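Local coordinates for protein aminoglycoside N(3)-acetyltransferase (Enterobacter cloacae, PDB 6NP4) that probably confers resistance to 2-deoxystreptamine aminoglycosides by transferring the acetyl group of acetyl-CoA to the 3-amino group of the antibiotic, at residues Met24-Leu29 with Pro164-Ala169; Asp64-Gln69 with Tyr187-Leu192; Ser114-Ala119 with His135-Ala140. One frame throughout, in Å; residues are numbered along the deposited sequence.

Contact 1. Residues Met24-Leu29 with Pro164-Ala169; sequences MPHVSL and PDAVTA. With TOY (tobramycin), chain B.
With CG of His26 lying anti to its carbonyl carbon (chi1 -64°) and OG1 of Thr168 placed likewise (chi1 -49°), the imidazole of the strand meets the hydroxyl of the loop. OG1 of Thr168 sits at the ring edge, near its plane, 3.2 Å from CE1 of His26. What ties the ring to the loop is water 1, which lies in the ring plane 2.9 Å from NE2 of His26 and accepts the backbone N-H of Ala169 at the same length. The carbonyl oxygen of Ala166 comes over one ring face, but this residue has two conformers and the approach is to be read with caution. Beside the ring, the extended chain of Met24 carries CE to CB of Thr168 at 3.9 Å, the two side chains crossing at about a right angle. His26 and Thr168 both belong to the acetyl-CoA site, and in one conformer Asp165 comes close to tobramycin; the loop thus borders both the acetyl-CoA site and the antibiotic. Strand 22-27 is hydrogen-bonded to strand 156-160, whose Ile157 touches His26 and Val167, while Phe59 of strand 55-59 packs on Met24 and Thr168.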
loop_
_atom_site.group_PDB
_atom_site.type_symbol
_atom_site.label_atom_id
_atom_site.label_comp_id
_atom_site.label_asym_id
_atom_site.label_seq_id
_atom_site.Cartn_x
_atom_site.Cartn_y
_atom_site.Cartn_z
ATOM N N MET A 24 -1.069 7.587 -4.133
ATOM C CA MET A 24 -0.506 6.355 -3.587
ATOM C C MET A 24 0.225 5.650 -4.722
ATOM O O MET A 24 -0.438 5.146 -5.657
ATOM C CB MET A 24 -1.582 5.447 -3.005
ATOM C CG MET A 24 -1.023 4.150 -2.461
ATOM S SD MET A 24 -2.268 3.324 -1.446
ATOM C CE MET A 24 -1.244 2.063 -0.705
ATOM N N PRO A 25 1.562 5.609 -4.710
ATOM C CA PRO A 25 2.308 5.004 -5.811
ATOM C C PRO A 25 2.563 3.520 -5.578
ATOM O O PRO A 25 2.799 3.061 -4.455
ATOM C CB PRO A 25 3.630 5.780 -5.789
ATOM C CG PRO A 25 3.824 6.062 -4.335
ATOM C CD PRO A 25 2.462 6.338 -3.772
ATOM N N HIS A 26 2.631 2.803 -6.699
ATOM C CA HIS A 26 3.105 1.429 -6.770
ATOM C C HIS A 26 4.083 1.418 -7.929
ATOM O O HIS A 26 3.691 1.735 -9.054
ATOM C CB HIS A 26 1.967 0.442 -7.041
ATOM C CG HIS A 26 0.955 0.382 -5.948
ATOM N ND1 HIS A 26 1.222 -0.198 -4.720
ATOM C CD2 HIS A 26 -0.323 0.819 -5.888
ATOM C CE1 HIS A 26 0.152 -0.092 -3.948
ATOM N NE2 HIS A 26 -0.801 0.520 -4.633
ATOM N N VAL A 27 5.351 1.120 -7.662
ATOM C CA VAL A 27 6.416 1.361 -8.631
ATOM C C VAL A 27 7.252 0.115 -8.890
ATOM O O VAL A 27 7.712 -0.541 -7.947
ATOM C CB VAL A 27 7.340 2.490 -8.141
ATOM C CG1 VAL A 27 8.425 2.784 -9.171
ATOM C CG2 VAL A 27 6.517 3.728 -7.804
ATOM N N SER A 28 7.492 -0.176 -10.165
ATOM C CA SER A 28 8.540 -1.099 -10.585
ATOM C C SER A 28 9.735 -0.264 -11.037
ATOM O O SER A 28 9.732 0.301 -12.136
ATOM C CB SER A 28 8.059 -1.972 -11.736
ATOM O OG SER A 28 9.166 -2.646 -12.277
ATOM N N LEU A 29 10.770 -0.200 -10.196
ATOM C CA LEU A 29 11.944 0.581 -10.575
ATOM C C LEU A 29 12.656 -0.020 -11.778
ATOM O O LEU A 29 13.279 0.715 -12.555
ATOM C CB LEU A 29 12.890 0.766 -9.386
ATOM C CG LEU A 29 12.368 1.736 -8.319
ATOM C CD1 LEU A 29 13.160 1.618 -7.032
ATOM C CD2 LEU A 29 12.385 3.176 -8.815
ATOM N N PRO A 164 -1.483 -5.469 -12.113
ATOM C CA PRO A 164 -2.803 -5.299 -11.484
ATOM C C PRO A 164 -2.884 -5.893 -10.086
ATOM O O PRO A 164 -3.770 -5.507 -9.322
ATOM C CB PRO A 164 -3.752 -5.997 -12.469
ATOM C CG PRO A 164 -2.870 -6.959 -13.229
ATOM C CD PRO A 164 -1.553 -6.275 -13.345
ATOM N N ASP A 165 -1.983 -6.813 -9.747
ATOM C CA ASP A 165 -1.926 -7.358 -8.393
ATOM C C ASP A 165 -1.482 -6.332 -7.359
ATOM O O ASP A 165 -1.701 -6.553 -6.165
ATOM C CB ASP A 165 -0.917 -8.504 -8.331
ATOM C CG ASP A 165 0.513 -7.970 -8.383
ATOM O OD1 ASP A 165 1.167 -7.767 -7.328
ATOM O OD2 ASP A 165 0.952 -7.644 -9.492
ATOM N N ALA A 166 -0.948 -5.192 -7.772
ATOM C CA ALA A 166 -0.257 -4.299 -6.854
ATOM C C ALA A 166 -1.173 -3.340 -6.103
ATOM O O ALA A 166 -0.689 -2.651 -5.223
ATOM C CB ALA A 166 0.797 -3.485 -7.610
ATOM N N VAL A 167 -2.476 -3.359 -6.343
ATOM C CA VAL A 167 -3.389 -2.304 -5.906
ATOM C C VAL A 167 -3.884 -2.548 -4.476
ATOM O O VAL A 167 -4.968 -3.093 -4.250
ATOM C CB VAL A 167 -4.543 -2.164 -6.903
ATOM C CG1 VAL A 167 -5.426 -0.994 -6.522
ATOM C CG2 VAL A 167 -4.018 -2.006 -8.337
ATOM N N THR A 168 -3.066 -2.123 -3.506
ATOM C CA THR A 168 -3.340 -2.384 -2.090
ATOM C C THR A 168 -4.706 -1.882 -1.663
ATOM O O THR A 168 -5.367 -2.505 -0.828
ATOM C CB THR A 168 -2.268 -1.711 -1.226
ATOM O OG1 THR A 168 -0.981 -2.027 -1.731
ATOM C CG2 THR A 168 -2.358 -2.111 0.215
ATOM N N ALA A 169 -5.146 -0.747 -2.215
ATOM C CA ALA A 169 -6.413 -0.191 -1.780
ATOM C C ALA A 169 -7.565 -1.167 -1.983
ATOM O O ALA A 169 -8.578 -1.052 -1.291
ATOM C CB ALA A 169 -6.716 1.115 -2.507
HETATM C C11 TOY B . 1.370 -10.655 -2.820
HETATM O O11 TOY B . 0.639 -9.567 -2.349
HETATM C C21 TOY B . 1.955 -10.274 -4.198
HETATM N N21 TOY B . 2.739 -9.014 -4.049
HETATM C C31 TOY B . 0.911 -10.081 -5.210
HETATM C C41 TOY B . 0.029 -11.262 -5.300
HETATM O O41 TOY B . -1.125 -10.958 -6.097
HETATM C C51 TOY B . -0.510 -11.686 -3.940
HETATM O O51 TOY B . 0.573 -11.866 -2.968
HETATM C C61 TOY B . -1.242 -12.985 -4.073
HETATM N N61 TOY B . -1.842 -13.356 -2.802
HETATM C C12 TOY B . -0.005 -8.074 1.582
HETATM N N12 TOY B . -0.530 -7.773 2.914
HETATM C C22 TOY B . -1.106 -7.875 0.534
HETATM C C32 TOY B . -0.550 -8.171 -0.873
HETATM N N32 TOY B . -1.613 -8.056 -1.861
HETATM C C42 TOY B . 0.082 -9.572 -1.034
HETATM C C52 TOY B . 1.080 -9.832 0.101
HETATM O O52 TOY B . 1.460 -11.186 0.099
HETATM C C62 TOY B . 0.506 -9.511 1.493
HETATM O O62 TOY B . 1.523 -9.683 2.450
HETATM C C13 TOY B . 1.236 -10.461 3.556
HETATM C C23 TOY B . 2.079 -9.924 4.701
HETATM O O23 TOY B . 1.739 -8.557 4.862
HETATM C C33 TOY B . 3.538 -10.075 4.427
HETATM N N33 TOY B . 4.330 -9.521 5.598
HETATM C C43 TOY B . 3.883 -11.509 4.124
HETATM O O43 TOY B . 5.255 -11.621 3.754
HETATM C C53 TOY B . 2.997 -12.027 2.984
HETATM O O53 TOY B . 1.599 -11.864 3.369
HETATM C C63 TOY B . 3.271 -13.458 2.620
HETATM O O63 TOY B . 3.182 -14.285 3.744
HETATM O O HOH W 1 -3.436 1.093 -3.671
#

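Contact 2. Residues Asp64-Gln69 with Tyr187-Leu192; sequences DSPYEQ and YSMPLL. With TOY (tobramycin), chain B.
Tyr67 meets Tyr187 on the side away from tobramycin, and Met189 near its CB, and its side chain can be followed outward. CB lies 4.3 Å from CE of Met189 and also close to the amino nitrogen N33 of the antibiotic. CG anti to the backbone N (chi1 -173°) sends the ring out between sugar and strand. Over one face, close to its centre, stands C23 of tobramycin, 3.8 Å above the plane. CD2 and CE2 run beside the sugar oxygens O63 and O53, whereas on the other edge CD1 and CE1 turn to Tyr187. There CE1 of Tyr67 comes within 3.5 Å of CD2 of Tyr187, over the face of the second ring, the two ring planes being inclined at 46°. Farther out, CZ of Tyr67 is 4.1 Å from O53 of tobramycin.

Nearer the start of helix 67-70, Met189 bends at chi2 and chi3, bringing its thioether against Ser65 and Pro66. Its CE is 3.3 Å from OG of Ser65 and its SD 3.7 Å from CD of Pro66. CG of Pro66, the centre of an inverse gamma turn, also touches CD of Pro190 at 3.8 Å.

Polar work is done to the side: OG of Ser65 is hydrogen-bonded to Asp118, and OE2 of Glu68 accepts from both O43 (2.7 Å) and O63 of tobramycin. Between the segments themselves the contact is thus apolar and aromatic, which implies that the strand backs the platform on which the sugar lies, while the sugar hydroxyls are held by the carboxylate of Glu68, which takes no part in the strand contact. Two donors on one oxygen would probably favour the ionised form of Glu68, and the sugar-on-tyrosine arrangement is a familiar one in carbohydrate recognition.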
loop_
_atom_site.group_PDB
_atom_site.type_symbol
_atom_site.label_atom_id
_atom_site.label_comp_id
_atom_site.label_asym_id
_atom_site.label_seq_id
_atom_site.Cartn_x
_atom_site.Cartn_y
_atom_site.Cartn_z
ATOM N N ASP A 64 11.139 -6.859 8.476
ATOM C CA ASP A 64 11.247 -7.935 9.457
ATOM C C ASP A 64 9.910 -8.251 10.114
ATOM O O ASP A 64 9.865 -8.710 11.251
ATOM C CB ASP A 64 12.311 -7.597 10.496
ATOM C CG ASP A 64 13.672 -7.389 9.872
ATOM O OD1 ASP A 64 13.982 -8.066 8.878
ATOM O OD2 ASP A 64 14.438 -6.567 10.390
ATOM N N SER A 65 8.816 -8.084 9.407
ATOM C CA SER A 65 7.541 -8.464 9.990
ATOM C C SER A 65 7.492 -9.967 10.255
ATOM O O SER A 65 7.748 -10.755 9.338
ATOM C CB SER A 65 6.430 -8.140 9.029
ATOM O OG SER A 65 5.234 -8.610 9.617
ATOM N N PRO A 66 7.147 -10.398 11.474
ATOM C CA PRO A 66 7.102 -11.839 11.784
ATOM C C PRO A 66 5.766 -12.477 11.407
ATOM O O PRO A 66 5.179 -13.260 12.164
ATOM C CB PRO A 66 7.336 -11.861 13.295
ATOM C CG PRO A 66 6.701 -10.602 13.774
ATOM C CD PRO A 66 6.942 -9.578 12.680
ATOM N N TYR A 67 5.275 -12.146 10.216
ATOM C CA TYR A 67 3.970 -12.620 9.756
ATOM C C TYR A 67 3.955 -14.136 9.606
ATOM O O TYR A 67 3.164 -14.833 10.253
ATOM C CB TYR A 67 3.651 -11.946 8.418
ATOM C CG TYR A 67 2.268 -12.211 7.883
ATOM C CD1 TYR A 67 1.191 -11.411 8.261
ATOM C CD2 TYR A 67 2.031 -13.266 7.011
ATOM C CE1 TYR A 67 -0.087 -11.640 7.767
ATOM C CE2 TYR A 67 0.743 -13.507 6.512
ATOM C CZ TYR A 67 -0.302 -12.679 6.907
ATOM O OH TYR A 67 -1.585 -12.877 6.445
ATOM N N GLU A 68 4.837 -14.671 8.760
ATOM C CA GLU A 68 4.841 -16.112 8.524
ATOM C C GLU A 68 5.144 -16.868 9.807
ATOM O O GLU A 68 4.625 -17.967 10.030
ATOM C CB GLU A 68 5.867 -16.458 7.443
ATOM C CG GLU A 68 5.496 -15.964 6.032
ATOM C CD GLU A 68 5.944 -14.536 5.722
ATOM O OE1 GLU A 68 6.364 -13.782 6.625
ATOM O OE2 GLU A 68 5.868 -14.147 4.546
ATOM N N GLN A 69 6.010 -16.301 10.649
ATOM C CA GLN A 69 6.487 -16.964 11.857
ATOM C C GLN A 69 5.427 -17.035 12.941
ATOM O O GLN A 69 5.548 -17.861 13.848
ATOM C CB GLN A 69 7.725 -16.231 12.388
ATOM C CG GLN A 69 8.930 -16.279 11.444
ATOM C CD GLN A 69 8.960 -15.126 10.428
ATOM O OE1 GLN A 69 7.963 -14.457 10.174
ATOM N NE2 GLN A 69 10.126 -14.903 9.842
ATOM N N TYR A 187 -2.365 -13.543 13.538
ATOM C CA TYR A 187 -0.920 -13.362 13.589
ATOM C C TYR A 187 -0.598 -12.441 14.756
ATOM O O TYR A 187 -1.499 -11.855 15.372
ATOM C CB TYR A 187 -0.351 -12.874 12.248
ATOM C CG TYR A 187 -0.949 -11.603 11.717
ATOM C CD1 TYR A 187 -0.528 -10.361 12.163
ATOM C CD2 TYR A 187 -1.930 -11.649 10.760
ATOM C CE1 TYR A 187 -1.085 -9.184 11.663
ATOM C CE2 TYR A 187 -2.487 -10.477 10.240
ATOM C CZ TYR A 187 -2.055 -9.252 10.695
ATOM O OH TYR A 187 -2.597 -8.090 10.178
ATOM N N SER A 188 0.690 -12.334 15.072
ATOM C CA SER A 188 1.138 -11.563 16.218
ATOM C C SER A 188 2.248 -10.628 15.791
ATOM O O SER A 188 3.138 -11.014 15.029
ATOM C CB SER A 188 1.669 -12.474 17.331
ATOM O OG SER A 188 0.675 -13.371 17.794
ATOM N N MET A 189 2.194 -9.403 16.307
ATOM C CA MET A 189 3.211 -8.396 16.023
ATOM C C MET A 189 3.756 -7.823 17.323
ATOM O O MET A 189 2.994 -7.620 18.284
ATOM C CB MET A 189 2.652 -7.236 15.192
ATOM C CG MET A 189 2.241 -7.640 13.786
ATOM S SD MET A 189 3.582 -7.978 12.693
ATOM C CE MET A 189 3.154 -9.556 11.971
ATOM N N PRO A 190 5.051 -7.502 17.366
ATOM C CA PRO A 190 5.640 -6.905 18.570
ATOM C C PRO A 190 5.660 -5.393 18.433
ATOM O O PRO A 190 6.282 -4.861 17.501
ATOM C CB PRO A 190 7.040 -7.513 18.577
ATOM C CG PRO A 190 7.392 -7.665 17.101
ATOM C CD PRO A 190 6.076 -7.850 16.367
ATOM N N LEU A 191 4.903 -4.702 19.294
ATOM C CA LEU A 191 4.706 -3.256 19.265
ATOM C C LEU A 191 5.500 -2.603 20.385
ATOM O O LEU A 191 5.823 -3.241 21.376
ATOM C CB LEU A 191 3.204 -2.882 19.435
ATOM C CG LEU A 191 2.132 -3.525 18.570
ATOM C CD1 LEU A 191 0.781 -2.914 18.883
ATOM C CD2 LEU A 191 2.465 -3.344 17.135
ATOM N N LEU A 192 5.778 -1.315 20.239
ATOM C CA LEU A 192 6.283 -0.523 21.350
ATOM C C LEU A 192 5.124 0.203 21.996
ATOM O O LEU A 192 4.340 0.875 21.310
ATOM C CB LEU A 192 7.311 0.513 20.911
ATOM C CG LEU A 192 8.675 -0.008 20.486
ATOM C CD1 LEU A 192 9.482 1.131 19.880
ATOM C CD2 LEU A 192 9.405 -0.633 21.674
HETATM C C11 TOY B . 1.370 -10.655 -2.820
HETATM O O11 TOY B . 0.639 -9.567 -2.349
HETATM C C21 TOY B . 1.955 -10.274 -4.198
HETATM N N21 TOY B . 2.739 -9.014 -4.049
HETATM C C31 TOY B . 0.911 -10.081 -5.210
HETATM C C41 TOY B . 0.029 -11.262 -5.300
HETATM O O41 TOY B . -1.125 -10.958 -6.097
HETATM C C51 TOY B . -0.510 -11.686 -3.940
HETATM O O51 TOY B . 0.573 -11.866 -2.968
HETATM C C61 TOY B . -1.242 -12.985 -4.073
HETATM N N61 TOY B . -1.842 -13.356 -2.802
HETATM C C12 TOY B . -0.005 -8.074 1.582
HETATM N N12 TOY B . -0.530 -7.773 2.914
HETATM C C22 TOY B . -1.106 -7.875 0.534
HETATM C C32 TOY B . -0.550 -8.171 -0.873
HETATM N N32 TOY B . -1.613 -8.056 -1.861
HETATM C C42 TOY B . 0.082 -9.572 -1.034
HETATM C C52 TOY B . 1.080 -9.832 0.101
HETATM O O52 TOY B . 1.460 -11.186 0.099
HETATM C C62 TOY B . 0.506 -9.511 1.493
HETATM O O62 TOY B . 1.523 -9.683 2.450
HETATM C C13 TOY B . 1.236 -10.461 3.556
HETATM C C23 TOY B . 2.079 -9.924 4.701
HETATM O O23 TOY B . 1.739 -8.557 4.862
HETATM C C33 TOY B . 3.538 -10.075 4.427
HETATM N N33 TOY B . 4.330 -9.521 5.598
HETATM C C43 TOY B . 3.883 -11.509 4.124
HETATM O O43 TOY B . 5.255 -11.621 3.754
HETATM C C53 TOY B . 2.997 -12.027 2.984
HETATM O O53 TOY B . 1.599 -11.864 3.369
HETATM C C63 TOY B . 3.271 -13.458 2.620
HETATM O O63 TOY B . 3.182 -14.285 3.744
#

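Contact 3. Residues Ser114-Ala119 with His135-Ala140; sequences SAHPDA and HEMGAA. Unlike the reference sequence in segment 114-119: Ser114 (reference Thr). With TOY (tobramycin), chain B.
His116 and His135 cross obliquely, their ring planes at 41° and their centroids 5.0 Å apart. CB of His116 points at the face of His135 in a CH-pi contact, 3.5 Å from the ring centroid and 9° off the normal. The His116 ring, with CG anti to its backbone N (chi1 -167°), is itself sandwiched: SD of Met137 lies over one face, 4.1 Å from the centroid, as a Met-aromatic contact, and CB of Ala119 lies over the opposite face toward the rim. At the edge of this ring, in its plane, water 3 is hydrogen-bonded to NE2 of His116 and accepts the N-H of Gly138.

Gly138, with its positive phi, occupies the third position of a type II beta turn from Glu136 to Ala139, which presents Met137 to the histidine. The two segments are loops, one between strands 112-113 and 121-124 and the other between helices 128-132 and 146-152.

The rotation of the His135 ring is fixed from two ends. ND1 of His135 is hydrogen-bonded to OG of Ser114 at 2.7 Å, and NE2 of His135 donates to O of Ala140 at 2.8 Å, an oxygen tilted somewhat out of the ring plane. OG of Ser114 is hydrogen-bonded as well to the backbone N of Met121. Two residues on from His116, Asp118 binds tobramycin, OD1 taking N33 at 2.8 Å and OD2 taking O23 at 2.6 Å.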
loop_
_atom_site.group_PDB
_atom_site.type_symbol
_atom_site.label_atom_id
_atom_site.label_comp_id
_atom_site.label_asym_id
_atom_site.label_seq_id
_atom_site.Cartn_x
_atom_site.Cartn_y
_atom_site.Cartn_z
ATOM N N SER A 114 2.779 4.792 9.950
ATOM C CA SER A 114 1.704 4.203 10.736
ATOM C C SER A 114 2.204 3.082 11.636
ATOM O O SER A 114 3.233 2.449 11.386
ATOM C CB SER A 114 0.552 3.737 9.858
ATOM O OG SER A 114 0.813 2.456 9.331
ATOM N N ALA A 115 1.400 2.819 12.660
ATOM C CA ALA A 115 1.767 1.978 13.781
ATOM C C ALA A 115 1.582 0.489 13.542
ATOM O O ALA A 115 1.998 -0.309 14.385
ATOM C CB ALA A 115 0.926 2.398 14.981
ATOM N N HIS A 116 0.906 0.086 12.489
ATOM C CA HIS A 116 0.632 -1.333 12.255
ATOM C C HIS A 116 1.884 -1.960 11.665
ATOM O O HIS A 116 2.283 -1.587 10.568
ATOM C CB HIS A 116 -0.520 -1.456 11.270
ATOM C CG HIS A 116 -1.092 -2.830 11.175
ATOM N ND1 HIS A 116 -0.341 -3.930 10.800
ATOM C CD2 HIS A 116 -2.368 -3.256 11.352
ATOM C CE1 HIS A 116 -1.145 -4.978 10.767
ATOM N NE2 HIS A 116 -2.366 -4.595 11.097
ATOM N N PRO A 117 2.563 -2.879 12.356
ATOM C CA PRO A 117 3.881 -3.284 11.845
ATOM C C PRO A 117 3.835 -4.002 10.509
ATOM O O PRO A 117 4.746 -3.843 9.694
ATOM C CB PRO A 117 4.420 -4.181 12.967
ATOM C CG PRO A 117 3.710 -3.693 14.171
ATOM C CD PRO A 117 2.327 -3.389 13.710
ATOM N N ASP A 118 2.803 -4.804 10.255
ATOM C CA ASP A 118 2.750 -5.562 9.012
ATOM C C ASP A 118 2.157 -4.735 7.875
ATOM O O ASP A 118 2.589 -4.864 6.730
ATOM C CB ASP A 118 1.962 -6.859 9.222
ATOM C CG ASP A 118 2.105 -7.803 8.053
ATOM O OD1 ASP A 118 3.207 -8.352 7.845
ATOM O OD2 ASP A 118 1.116 -7.976 7.315
ATOM N N ALA A 119 1.159 -3.919 8.183
ATOM C CA ALA A 119 0.452 -3.117 7.182
ATOM C C ALA A 119 0.987 -1.684 7.109
ATOM O O ALA A 119 0.325 -0.813 6.540
ATOM C CB ALA A 119 -1.035 -3.113 7.500
ATOM N N HIS A 135 -3.915 3.370 13.213
ATOM C CA HIS A 135 -3.696 2.193 12.386
ATOM C C HIS A 135 -3.495 1.015 13.335
ATOM O O HIS A 135 -2.371 0.654 13.680
ATOM C CB HIS A 135 -2.548 2.341 11.413
ATOM C CG HIS A 135 -2.608 1.362 10.304
ATOM N ND1 HIS A 135 -1.619 1.255 9.353
ATOM C CD2 HIS A 135 -3.566 0.452 9.985
ATOM C CE1 HIS A 135 -1.987 0.329 8.475
ATOM N NE2 HIS A 135 -3.148 -0.185 8.851
ATOM N N GLU A 136 -4.596 0.431 13.748
ATOM C CA GLU A 136 -4.611 -0.557 14.809
ATOM C C GLU A 136 -4.571 -1.969 14.262
ATOM O O GLU A 136 -5.066 -2.251 13.173
ATOM C CB GLU A 136 -5.858 -0.353 15.650
ATOM C CG GLU A 136 -5.771 0.975 16.393
ATOM C CD GLU A 136 -7.013 1.429 17.114
ATOM O OE1 GLU A 136 -8.060 0.762 17.046
ATOM O OE2 GLU A 136 -6.930 2.503 17.755
ATOM N N MET A 137 -3.992 -2.854 15.059
ATOM C CA MET A 137 -4.085 -4.266 14.786
ATOM C C MET A 137 -5.556 -4.647 14.661
ATOM O O MET A 137 -6.397 -4.213 15.450
ATOM C CB MET A 137 -3.402 -5.026 15.931
ATOM C CG MET A 137 -1.865 -4.875 15.881
ATOM S SD MET A 137 -1.051 -5.848 14.633
ATOM C CE MET A 137 -1.042 -7.437 15.467
ATOM N N GLY A 138 -5.858 -5.455 13.648
ATOM C CA GLY A 138 -7.217 -5.822 13.300
ATOM C C GLY A 138 -7.875 -4.905 12.294
ATOM O O GLY A 138 -8.997 -5.195 11.883
ATOM N N ALA A 139 -7.196 -3.830 11.870
ATOM C CA ALA A 139 -7.695 -2.856 10.887
ATOM C C ALA A 139 -6.589 -2.551 9.866
ATOM O O ALA A 139 -6.161 -1.404 9.662
ATOM C CB ALA A 139 -8.181 -1.590 11.576
ATOM N N ALA A 140 -6.112 -3.587 9.193
ATOM C CA ALA A 140 -4.960 -3.445 8.308
ATOM C C ALA A 140 -5.270 -2.560 7.104
ATOM O O ALA A 140 -4.568 -1.569 6.874
ATOM C CB ALA A 140 -4.427 -4.806 7.868
HETATM C C11 TOY B . 1.370 -10.655 -2.820
HETATM O O11 TOY B . 0.639 -9.567 -2.349
HETATM C C21 TOY B . 1.955 -10.274 -4.198
HETATM N N21 TOY B . 2.739 -9.014 -4.049
HETATM C C31 TOY B . 0.911 -10.081 -5.210
HETATM C C41 TOY B . 0.029 -11.262 -5.300
HETATM O O41 TOY B . -1.125 -10.958 -6.097
HETATM C C51 TOY B . -0.510 -11.686 -3.940
HETATM O O51 TOY B . 0.573 -11.866 -2.968
HETATM C C61 TOY B . -1.242 -12.985 -4.073
HETATM N N61 TOY B . -1.842 -13.356 -2.802
HETATM C C12 TOY B . -0.005 -8.074 1.582
HETATM N N12 TOY B . -0.530 -7.773 2.914
HETATM C C22 TOY B . -1.106 -7.875 0.534
HETATM C C32 TOY B . -0.550 -8.171 -0.873
HETATM N N32 TOY B . -1.613 -8.056 -1.861
HETATM C C42 TOY B . 0.082 -9.572 -1.034
HETATM C C52 TOY B . 1.080 -9.832 0.101
HETATM O O52 TOY B . 1.460 -11.186 0.099
HETATM C C62 TOY B . 0.506 -9.511 1.493
HETATM O O62 TOY B . 1.523 -9.683 2.450
HETATM C C13 TOY B . 1.236 -10.461 3.556
HETATM C C23 TOY B . 2.079 -9.924 4.701
HETATM O O23 TOY B . 1.739 -8.557 4.862
HETATM C C33 TOY B . 3.538 -10.075 4.427
HETATM N N33 TOY B . 4.330 -9.521 5.598
HETATM C C43 TOY B . 3.883 -11.509 4.124
HETATM O O43 TOY B . 5.255 -11.621 3.754
HETATM C C53 TOY B . 2.997 -12.027 2.984
HETATM O O53 TOY B . 1.599 -11.864 3.369
HETATM C C63 TOY B . 3.271 -13.458 2.620
HETATM O O63 TOY B . 3.182 -14.285 3.744
HETATM O O HOH W 2 -0.942 -0.915 15.466
HETATM O O HOH W 3 -4.485 -6.445 11.400
#

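In the fold
The three contacts all touch one tobramycin molecule but differ in depth and chemistry. Contact 1 lies deepest, about 7 Å from the chain centre, and joins a strand of the mixed seven-stranded sheet to the loop before helix 170-176 largely through water. Contacts 2 and 3 have their centres about 18 and 12 Å out; both are largely buried, though contact 3 has exposed residues at its margin. Those two touch, OH of Tyr187 lying 3.5 Å from CE1 of His116, and contact 2 contains part of strand 184-193, against which Pro117 and Met137 of contact 3 pack. Contacts 1 and 3 stay about 7 Å apart between nearest atoms. Contact 2 is apolar and aromatic between its segments, whereas contact 3 relies on hydrogen-bonded histidines.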